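Local coordinates for protein tyrocidine synthase 2 (Brevibacillus parabrevis, PDB 6TA8) that is a multidomain synthase with a condensation domain, a two-lobed alpha/beta fold in which each lobe holds a mixed beta sheet, at residues G155-V160 / T401-G406; F176-S181 / I192-K197; H305-I310 / M314-T319. All coordinates share one frame; numbering follows the deposited sequence.

Contact 1 of 3, residues G155-V160 / T401-G406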
loop_
_atom_site.group_PDB
_atom_site.type_symbol
_atom_site.label_atom_id
_atom_site.label_comp_id
_atom_site.label_asym_id
_atom_site.label_seq_id
_atom_site.Cartn_x
_atom_site.Cartn_y
_atom_site.Cartn_z
ATOM N N GLY A 155 18.520 -22.082 8.671
ATOM C CA GLY A 155 17.928 -21.790 7.381
ATOM C C GLY A 155 18.528 -20.547 6.760
ATOM O O GLY A 155 19.543 -20.012 7.215
ATOM N N ASP A 156 17.880 -20.083 5.693
ATOM C CA ASP A 156 18.310 -18.907 4.951
ATOM C C ASP A 156 17.181 -17.887 4.913
ATOM O O ASP A 156 16.032 -18.239 4.624
ATOM C CB ASP A 156 18.732 -19.275 3.525
ATOM C CG ASP A 156 20.042 -20.039 3.481
ATOM O OD1 ASP A 156 20.654 -20.240 4.551
ATOM O OD2 ASP A 156 20.459 -20.440 2.374
ATOM N N HIS A 157 17.510 -16.632 5.207
ATOM C CA HIS A 157 16.559 -15.531 5.142
ATOM C C HIS A 157 16.836 -14.704 3.893
ATOM O O HIS A 157 17.993 -14.385 3.600
ATOM C CB HIS A 157 16.652 -14.652 6.391
ATOM C CG HIS A 157 16.387 -15.385 7.668
ATOM N ND1 HIS A 157 15.118 -15.561 8.176
ATOM C CD2 HIS A 157 17.228 -15.985 8.544
ATOM C CE1 HIS A 157 15.188 -16.239 9.307
ATOM N NE2 HIS A 157 16.457 -16.508 9.554
ATOM N N LEU A 158 15.777 -14.360 3.163
ATOM C CA LEU A 158 15.889 -13.611 1.915
ATOM C C LEU A 158 15.096 -12.317 2.045
ATOM O O LEU A 158 13.867 -12.347 2.174
ATOM C CB LEU A 158 15.396 -14.440 0.731
ATOM C CG LEU A 158 15.671 -13.845 -0.652
ATOM C CD1 LEU A 158 17.167 -13.791 -0.925
ATOM C CD2 LEU A 158 14.950 -14.633 -1.734
ATOM N N LEU A 159 15.797 -11.189 2.008
ATOM C CA LEU A 159 15.180 -9.871 2.074
ATOM C C LEU A 159 15.054 -9.301 0.668
ATOM O O LEU A 159 16.009 -9.351 -0.114
ATOM C CB LEU A 159 16.003 -8.930 2.955
ATOM C CG LEU A 159 15.587 -7.458 2.973
ATOM C CD1 LEU A 159 14.197 -7.296 3.569
ATOM C CD2 LEU A 159 16.601 -6.627 3.740
ATOM N N VAL A 160 13.878 -8.767 0.350
ATOM C CA VAL A 160 13.596 -8.174 -0.956
ATOM C C VAL A 160 13.006 -6.793 -0.698
ATOM O O VAL A 160 11.826 -6.670 -0.354
ATOM C CB VAL A 160 12.645 -9.032 -1.797
ATOM C CG1 VAL A 160 12.380 -8.364 -3.137
ATOM C CG2 VAL A 160 13.217 -10.429 -1.996
ATOM N N THR A 401 8.323 -19.714 2.794
ATOM C CA THR A 401 7.604 -19.250 3.969
ATOM C C THR A 401 8.132 -17.877 4.356
ATOM O O THR A 401 9.256 -17.500 4.011
ATOM C CB THR A 401 7.734 -20.223 5.151
ATOM O OG1 THR A 401 7.267 -19.590 6.349
ATOM C CG2 THR A 401 9.180 -20.648 5.340
ATOM N N PHE A 402 7.303 -17.125 5.073
ATOM C CA PHE A 402 7.659 -15.782 5.503
ATOM C C PHE A 402 8.435 -15.850 6.812
ATOM O O PHE A 402 8.001 -16.504 7.767
ATOM C CB PHE A 402 6.407 -14.919 5.663
ATOM C CG PHE A 402 5.704 -14.629 4.367
ATOM C CD1 PHE A 402 4.791 -15.528 3.841
ATOM C CD2 PHE A 402 5.961 -13.459 3.670
ATOM C CE1 PHE A 402 4.145 -15.267 2.647
ATOM C CE2 PHE A 402 5.318 -13.191 2.475
ATOM C CZ PHE A 402 4.409 -14.096 1.963
ATOM N N SER A 403 9.580 -15.176 6.848
ATOM C CA SER A 403 10.446 -15.234 8.013
ATOM C C SER A 403 9.863 -14.408 9.158
ATOM O O SER A 403 9.239 -13.368 8.933
ATOM C CB SER A 403 11.841 -14.723 7.667
ATOM O OG SER A 403 12.623 -14.536 8.834
ATOM N N PRO A 404 10.053 -14.856 10.403
ATOM C CA PRO A 404 9.564 -14.078 11.552
ATOM C C PRO A 404 10.322 -12.781 11.782
ATOM O O PRO A 404 9.878 -11.964 12.601
ATOM C CB PRO A 404 9.753 -15.038 12.737
ATOM C CG PRO A 404 9.979 -16.396 12.125
ATOM C CD PRO A 404 10.638 -16.142 10.812
ATOM N N LEU A 405 11.438 -12.562 11.092
ATOM C CA LEU A 405 12.241 -11.369 11.297
ATOM C C LEU A 405 11.604 -10.160 10.620
ATOM O O LEU A 405 10.785 -10.281 9.704
ATOM C CB LEU A 405 13.657 -11.574 10.762
ATOM C CG LEU A 405 14.399 -12.811 11.266
ATOM C CD1 LEU A 405 15.819 -12.830 10.728
ATOM C CD2 LEU A 405 14.395 -12.854 12.786
ATOM N N GLY A 406 11.999 -8.976 11.086
ATOM C CA GLY A 406 11.531 -7.746 10.491
ATOM C C GLY A 406 12.293 -7.390 9.228
ATOM O O GLY A 406 13.312 -7.987 8.885
#
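The polar part of the contact is a hydrogen bond between His157 ND1 and Ser403 OG, 2.8 Å apart, in which either atom could be the donor. The serine oxygen arrives at the edge of the imidazole, near the ring plane. It is placed there by a side chain turned anti to its own nitrogen (chi1 169°), and it also accepts from the backbone: Leu405 N donates to Ser403 OG over 3.2 Å in an almost straight bond of 172°. This closes an ST turn just after the short strand 401-402. Serine suits the place because one small hydroxyl can close its own turn and still reach the ring.

The apolar part comes from Leu405, whose extended side chain crosses the imidazole at about a right angle. Its CD1 methyl lies 3.8 Å from the centroid of the His157 ring and only 9° off the normal, a CH-pi contact over the face.

In the sheet, strand 56-63 runs between 155-163 and 401-402, so the histidine and serine meet across an intervening strand rather than by backbone pairing. Phe62 of that strand meets the imidazole ring, while Ile126 of helix 122-134 touches both His157 and Leu405.

A histidine offers a flat pi face that can take a methyl and a polar edge that can take a hydroxyl, and both are used here. The methyl covers one face, and the hydrogen bond at the edge probably restrains rotation of the ring, so a buried ring nitrogen is satisfied without any charged partner across the contact.

Contact 2 of 3, residues F176-S181 / I192-K197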
loop_
_atom_site.group_PDB
_atom_site.type_symbol
_atom_site.label_atom_id
_atom_site.label_comp_id
_atom_site.label_asym_id
_atom_site.label_seq_id
_atom_site.Cartn_x
_atom_site.Cartn_y
_atom_site.Cartn_z
ATOM N N PHE A 176 5.367 -12.718 -5.371
ATOM C CA PHE A 176 5.386 -13.996 -4.665
ATOM C C PHE A 176 5.045 -15.148 -5.603
ATOM O O PHE A 176 5.591 -16.248 -5.471
ATOM C CB PHE A 176 4.412 -13.966 -3.487
ATOM C CG PHE A 176 4.676 -12.860 -2.503
ATOM C CD1 PHE A 176 5.962 -12.398 -2.283
ATOM C CD2 PHE A 176 3.632 -12.287 -1.794
ATOM C CE1 PHE A 176 6.204 -11.382 -1.376
ATOM C CE2 PHE A 176 3.866 -11.271 -0.886
ATOM C CZ PHE A 176 5.153 -10.818 -0.677
ATOM N N GLU A 177 4.141 -14.912 -6.556
ATOM C CA GLU A 177 3.783 -15.955 -7.510
ATOM C C GLU A 177 4.923 -16.219 -8.486
ATOM O O GLU A 177 5.330 -17.368 -8.686
ATOM C CB GLU A 177 2.511 -15.560 -8.264
ATOM C CG GLU A 177 1.215 -15.864 -7.525
ATOM C CD GLU A 177 0.005 -15.226 -8.186
ATOM O OE1 GLU A 177 -0.358 -14.092 -7.803
ATOM O OE2 GLU A 177 -0.583 -15.855 -9.091
ATOM N N ASP A 178 5.457 -15.159 -9.095
ATOM C CA ASP A 178 6.450 -15.334 -10.150
ATOM C C ASP A 178 7.782 -15.825 -9.593
ATOM O O ASP A 178 8.461 -16.638 -10.229
ATOM C CB ASP A 178 6.632 -14.024 -10.917
ATOM C CG ASP A 178 5.455 -13.713 -11.824
ATOM O OD1 ASP A 178 4.452 -14.459 -11.781
ATOM O OD2 ASP A 178 5.532 -12.723 -12.583
ATOM N N PHE A 179 8.176 -15.348 -8.409
ATOM C CA PHE A 179 9.437 -15.801 -7.832
ATOM C C PHE A 179 9.348 -17.254 -7.384
ATOM O O PHE A 179 10.302 -18.022 -7.559
ATOM C CB PHE A 179 9.848 -14.907 -6.663
ATOM C CG PHE A 179 11.098 -15.366 -5.966
ATOM C CD1 PHE A 179 12.333 -15.244 -6.580
ATOM C CD2 PHE A 179 11.037 -15.929 -4.702
ATOM C CE1 PHE A 179 13.484 -15.670 -5.946
ATOM C CE2 PHE A 179 12.185 -16.356 -4.061
ATOM C CZ PHE A 179 13.410 -16.226 -4.684
ATOM N N SER A 180 8.214 -17.650 -6.801
ATOM C CA SER A 180 8.040 -19.046 -6.417
ATOM C C SER A 180 8.007 -19.958 -7.635
ATOM O O SER A 180 8.416 -21.122 -7.549
ATOM C CB SER A 180 6.765 -19.213 -5.593
ATOM O OG SER A 180 6.630 -20.546 -5.132
ATOM N N SER A 181 7.530 -19.452 -8.773
ATOM C CA SER A 181 7.544 -20.237 -10.001
ATOM C C SER A 181 8.915 -20.203 -10.665
ATOM O O SER A 181 9.390 -21.231 -11.163
ATOM C CB SER A 181 6.471 -19.726 -10.964
ATOM O OG SER A 181 6.530 -20.407 -12.205
ATOM N N ILE A 192 13.566 -20.357 -17.352
ATOM C CA ILE A 192 12.482 -19.714 -16.617
ATOM C C ILE A 192 11.486 -19.114 -17.602
ATOM O O ILE A 192 11.835 -18.253 -18.418
ATOM C CB ILE A 192 13.028 -18.649 -15.656
ATOM C CG1 ILE A 192 14.095 -19.264 -14.749
ATOM C CG2 ILE A 192 11.897 -18.050 -14.836
ATOM C CD1 ILE A 192 14.711 -18.291 -13.775
ATOM N N VAL A 193 10.238 -19.571 -17.527
ATOM C CA VAL A 193 9.157 -19.094 -18.383
ATOM C C VAL A 193 8.047 -18.586 -17.473
ATOM O O VAL A 193 7.406 -19.371 -16.762
ATOM C CB VAL A 193 8.638 -20.188 -19.326
ATOM C CG1 VAL A 193 7.458 -19.675 -20.140
ATOM C CG2 VAL A 193 9.754 -20.673 -20.241
ATOM N N LEU A 194 7.822 -17.281 -17.491
ATOM C CA LEU A 194 6.787 -16.634 -16.705
ATOM C C LEU A 194 5.556 -16.375 -17.561
ATOM O O LEU A 194 5.639 -16.352 -18.793
ATOM C CB LEU A 194 7.316 -15.318 -16.121
ATOM C CG LEU A 194 8.485 -15.465 -15.141
ATOM C CD1 LEU A 194 8.935 -14.111 -14.611
ATOM C CD2 LEU A 194 8.112 -16.395 -13.994
ATOM N N PRO A 195 4.386 -16.193 -16.943
ATOM C CA PRO A 195 3.165 -15.958 -17.724
ATOM C C PRO A 195 3.281 -14.738 -18.628
ATOM O O PRO A 195 4.167 -13.894 -18.478
ATOM C CB PRO A 195 2.091 -15.750 -16.650
ATOM C CG PRO A 195 2.597 -16.512 -15.477
ATOM C CD PRO A 195 4.092 -16.358 -15.508
ATOM N N LYS A 196 2.356 -14.659 -19.583
ATOM C CA LYS A 196 2.374 -13.589 -20.570
ATOM C C LYS A 196 2.252 -12.227 -19.897
ATOM O O LYS A 196 1.586 -12.071 -18.870
ATOM C CB LYS A 196 1.239 -13.778 -21.577
ATOM C CG LYS A 196 1.389 -15.004 -22.465
ATOM C CD LYS A 196 2.493 -14.814 -23.493
ATOM C CE LYS A 196 2.611 -16.023 -24.407
ATOM N NZ LYS A 196 3.004 -17.246 -23.656
ATOM N N LYS A 197 2.909 -11.233 -20.489
ATOM C CA LYS A 197 2.862 -9.882 -19.952
ATOM C C LYS A 197 1.495 -9.257 -20.193
ATOM O O LYS A 197 0.909 -9.393 -21.270
ATOM C CB LYS A 197 3.940 -9.007 -20.593
ATOM C CG LYS A 197 5.369 -9.446 -20.335
ATOM C CD LYS A 197 6.339 -8.370 -20.795
ATOM C CE LYS A 197 7.779 -8.844 -20.732
ATOM N NZ LYS A 197 8.725 -7.731 -21.021
#
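Asp178 receives Leu194 and then Pro195 as the loop 192-197 passes helix 169-187. First, Ile192 packs on Gln78 of helix 69-82, and the backbone N of Val193 is held by Gln185 OE1, one turn beyond Ser181, whose OG is bonded to Gln185 NE2. Leu194 follows with CG anti to its carbonyl carbon, beside the backbone N (chi1 -63°), which brings the fork to the helix. One branch, Leu194 CD2, lies 3.8 Å from Asp178 O and 4.2 Å from Asp178 CB; the other, CD1, stands 4.2 Å from Asp178 OD2. Leucine fits because its branched apolar end can lay one methyl over the helix backbone and CB of Asp178 while also packing on His82 of helix 69-82. In this lobe of the condensation domain, helix 169-187 directly follows strand 155-163 and packs on the five-stranded mixed sheet. Pro195 comes next, its CD 4.2 Å from Asp178 OD1, a loose van der Waals approach. The carboxylate has polar partners elsewhere: OD2 is hydrogen-bonded to His83 NE2, and OD1 pairs with Arg318 NH2 in a salt bridge modelled implausibly short, its geometry doubtful. Further on, Lys197 NZ makes a salt bridge with Asp84.

Contact 3 of 3, residues H305-I310 / M314-T319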
loop_
_atom_site.group_PDB
_atom_site.type_symbol
_atom_site.label_atom_id
_atom_site.label_comp_id
_atom_site.label_asym_id
_atom_site.label_seq_id
_atom_site.Cartn_x
_atom_site.Cartn_y
_atom_site.Cartn_z
ATOM N N HIS A 305 -6.902 -0.183 -4.827
ATOM C CA HIS A 305 -5.930 -0.823 -5.709
ATOM C C HIS A 305 -5.607 0.047 -6.915
ATOM O O HIS A 305 -4.475 0.022 -7.412
ATOM C CB HIS A 305 -6.448 -2.189 -6.162
ATOM C CG HIS A 305 -6.471 -3.218 -5.076
ATOM N ND1 HIS A 305 -6.770 -4.543 -5.313
ATOM C CD2 HIS A 305 -6.231 -3.120 -3.747
ATOM C CE1 HIS A 305 -6.715 -5.215 -4.177
ATOM N NE2 HIS A 305 -6.390 -4.375 -3.211
ATOM N N GLY A 306 -6.580 0.817 -7.398
ATOM C CA GLY A 306 -6.354 1.720 -8.507
ATOM C C GLY A 306 -6.243 1.069 -9.864
ATOM O O GLY A 306 -5.914 1.754 -10.837
ATOM N N ARG A 307 -6.498 -0.230 -9.965
ATOM C CA ARG A 307 -6.465 -0.940 -11.245
ATOM C C ARG A 307 -7.860 -1.031 -11.852
ATOM O O ARG A 307 -8.352 -2.109 -12.185
ATOM C CB ARG A 307 -5.851 -2.322 -11.061
ATOM C CG ARG A 307 -4.364 -2.299 -10.720
ATOM C CD ARG A 307 -3.884 -3.657 -10.226
ATOM N NE ARG A 307 -2.448 -3.845 -10.423
ATOM C CZ ARG A 307 -1.521 -3.523 -9.526
ATOM N NH1 ARG A 307 -1.876 -2.992 -8.363
ATOM N NH2 ARG A 307 -0.237 -3.731 -9.790
ATOM N N GLU A 308 -8.515 0.120 -11.998
ATOM C CA GLU A 308 -9.887 0.179 -12.473
ATOM C C GLU A 308 -9.923 0.356 -13.990
ATOM O O GLU A 308 -8.892 0.427 -14.664
ATOM C CB GLU A 308 -10.642 1.308 -11.773
ATOM C CG GLU A 308 -10.554 1.270 -10.257
ATOM C CD GLU A 308 -11.375 0.148 -9.652
ATOM O OE1 GLU A 308 -12.406 -0.227 -10.249
ATOM O OE2 GLU A 308 -10.988 -0.359 -8.577
ATOM N N ASP A 309 -11.135 0.432 -14.534
ATOM C CA ASP A 309 -11.337 0.588 -15.971
ATOM C C ASP A 309 -11.165 2.056 -16.343
ATOM O O ASP A 309 -12.009 2.892 -16.008
ATOM C CB ASP A 309 -12.718 0.075 -16.369
ATOM C CG ASP A 309 -12.985 0.203 -17.859
ATOM O OD1 ASP A 309 -12.017 0.337 -18.635
ATOM O OD2 ASP A 309 -14.171 0.167 -18.252
ATOM N N ILE A 310 -10.070 2.370 -17.032
ATOM C CA ILE A 310 -9.835 3.716 -17.541
ATOM C C ILE A 310 -10.052 3.699 -19.047
ATOM O O ILE A 310 -9.366 4.407 -19.794
ATOM C CB ILE A 310 -8.425 4.219 -17.178
ATOM C CG1 ILE A 310 -7.359 3.242 -17.679
ATOM C CG2 ILE A 310 -8.300 4.416 -15.674
ATOM C CD1 ILE A 310 -5.941 3.740 -17.493
ATOM N N MET A 314 -7.948 -1.792 -21.004
ATOM C CA MET A 314 -6.648 -2.051 -20.401
ATOM C C MET A 314 -6.716 -3.255 -19.467
ATOM O O MET A 314 -7.756 -3.556 -18.875
ATOM C CB MET A 314 -6.160 -0.821 -19.636
ATOM C CG MET A 314 -6.082 0.441 -20.477
ATOM S SD MET A 314 -4.871 0.324 -21.807
ATOM C CE MET A 314 -3.339 0.337 -20.874
ATOM N N ASN A 315 -5.585 -3.946 -19.340
ATOM C CA ASN A 315 -5.485 -5.140 -18.504
ATOM C C ASN A 315 -4.184 -5.062 -17.717
ATOM O O ASN A 315 -3.100 -5.196 -18.295
ATOM C CB ASN A 315 -5.540 -6.411 -19.351
ATOM C CG ASN A 315 -5.476 -7.673 -18.516
ATOM O OD1 ASN A 315 -5.766 -7.656 -17.321
ATOM N ND2 ASN A 315 -5.099 -8.780 -19.146
ATOM N N VAL A 316 -4.286 -4.853 -16.406
ATOM C CA VAL A 316 -3.107 -4.754 -15.550
ATOM C C VAL A 316 -3.182 -5.802 -14.447
ATOM O O VAL A 316 -2.839 -5.528 -13.291
ATOM C CB VAL A 316 -2.964 -3.340 -14.958
ATOM C CG1 VAL A 316 -2.420 -2.378 -16.004
ATOM C CG2 VAL A 316 -4.299 -2.850 -14.419
ATOM N N THR A 317 -3.621 -7.014 -14.796
ATOM C CA THR A 317 -3.719 -8.076 -13.799
ATOM C C THR A 317 -2.340 -8.559 -13.365
ATOM O O THR A 317 -2.102 -8.781 -12.172
ATOM C CB THR A 317 -4.547 -9.240 -14.345
ATOM O OG1 THR A 317 -4.136 -9.539 -15.685
ATOM C CG2 THR A 317 -6.029 -8.888 -14.340
ATOM N N ARG A 318 -1.420 -8.730 -14.316
ATOM C CA ARG A 318 -0.061 -9.171 -14.028
ATOM C C ARG A 318 0.946 -8.027 -14.085
ATOM O O ARG A 318 2.151 -8.276 -14.191
ATOM C CB ARG A 318 0.351 -10.278 -14.999
ATOM C CG ARG A 318 -0.629 -11.436 -15.081
ATOM C CD ARG A 318 -0.640 -12.239 -13.794
ATOM N NE ARG A 318 0.633 -12.917 -13.568
ATOM C CZ ARG A 318 0.903 -13.661 -12.501
ATOM N NH1 ARG A 318 -0.013 -13.826 -11.557
ATOM N NH2 ARG A 318 2.090 -14.240 -12.378
ATOM N N THR A 319 0.477 -6.783 -14.024
ATOM C CA THR A 319 1.345 -5.620 -14.137
ATOM C C THR A 319 1.809 -5.179 -12.755
ATOM O O THR A 319 0.999 -5.047 -11.831
ATOM C CB THR A 319 0.621 -4.471 -14.842
ATOM O OG1 THR A 319 0.309 -4.853 -16.187
ATOM C CG2 THR A 319 1.493 -3.223 -14.867
#
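Arg307 spans the contact with two bonds to backbone carbonyls. The stronger runs from Arg307 NH2 to Thr319 O, 2.7 Å with an N-H...O angle of 159°, and the oxygen lies only 7° out of the guanidinium plane. The second, from Arg307 NE to Val316 O at 3.3 Å, is weak and bent. Beneath the charge, the aliphatic stem crosses Val316 at a slant, with Val316 CG2 3.7 Å from both CB and CG of Arg307; a branched valine can offer that methyl to the stem. The extended run from CG to NE takes the guanidinium past the valine to the carbonyls. Ile310 CG1 rests 4.2 Å from Met314 CG, apolar carbons suited to a place beside Trp204 of helix 201-212, which touches both Ile310 and Val316.

Outward, Arg307 NH1 makes a salt bridge with Asp168, the aspartate of the HHxxxDG signature of condensation domains, and NH2 also bonds Ser171 OG. Phe323 adds a cation-pi contact. Arginine suits the site because its flat head can serve carbonyls, a hydroxyl and a carboxylate together. These bonds probably fix the guanidinium's rotation and so tie the loop between strands 297-304 and 325-332 to the signature segment.

All three contacts are largely buried, but contact 3 lies nearest the centre of the chain and contact 2 farthest, with an exposed proline at its edge. Contacts 1 and 2 belong to neighbouring layers of one lobe: strand 155-163 leads into helix 169-187, and Leu158 packs on Phe179 while Phe402 meets Phe176. Contact 2 joins contact 3 at Arg318, which packs on Pro195 and pairs with Asp178 at a doubtfully short distance, whereas contacts 1 and 3 do not touch. Their chemistry differs: an imidazole and a hydroxyl between a sheet strand and the loop after the edge strand, plain van der Waals packing between helix and loop, and a charged group gripping carbonyls between two loop segments.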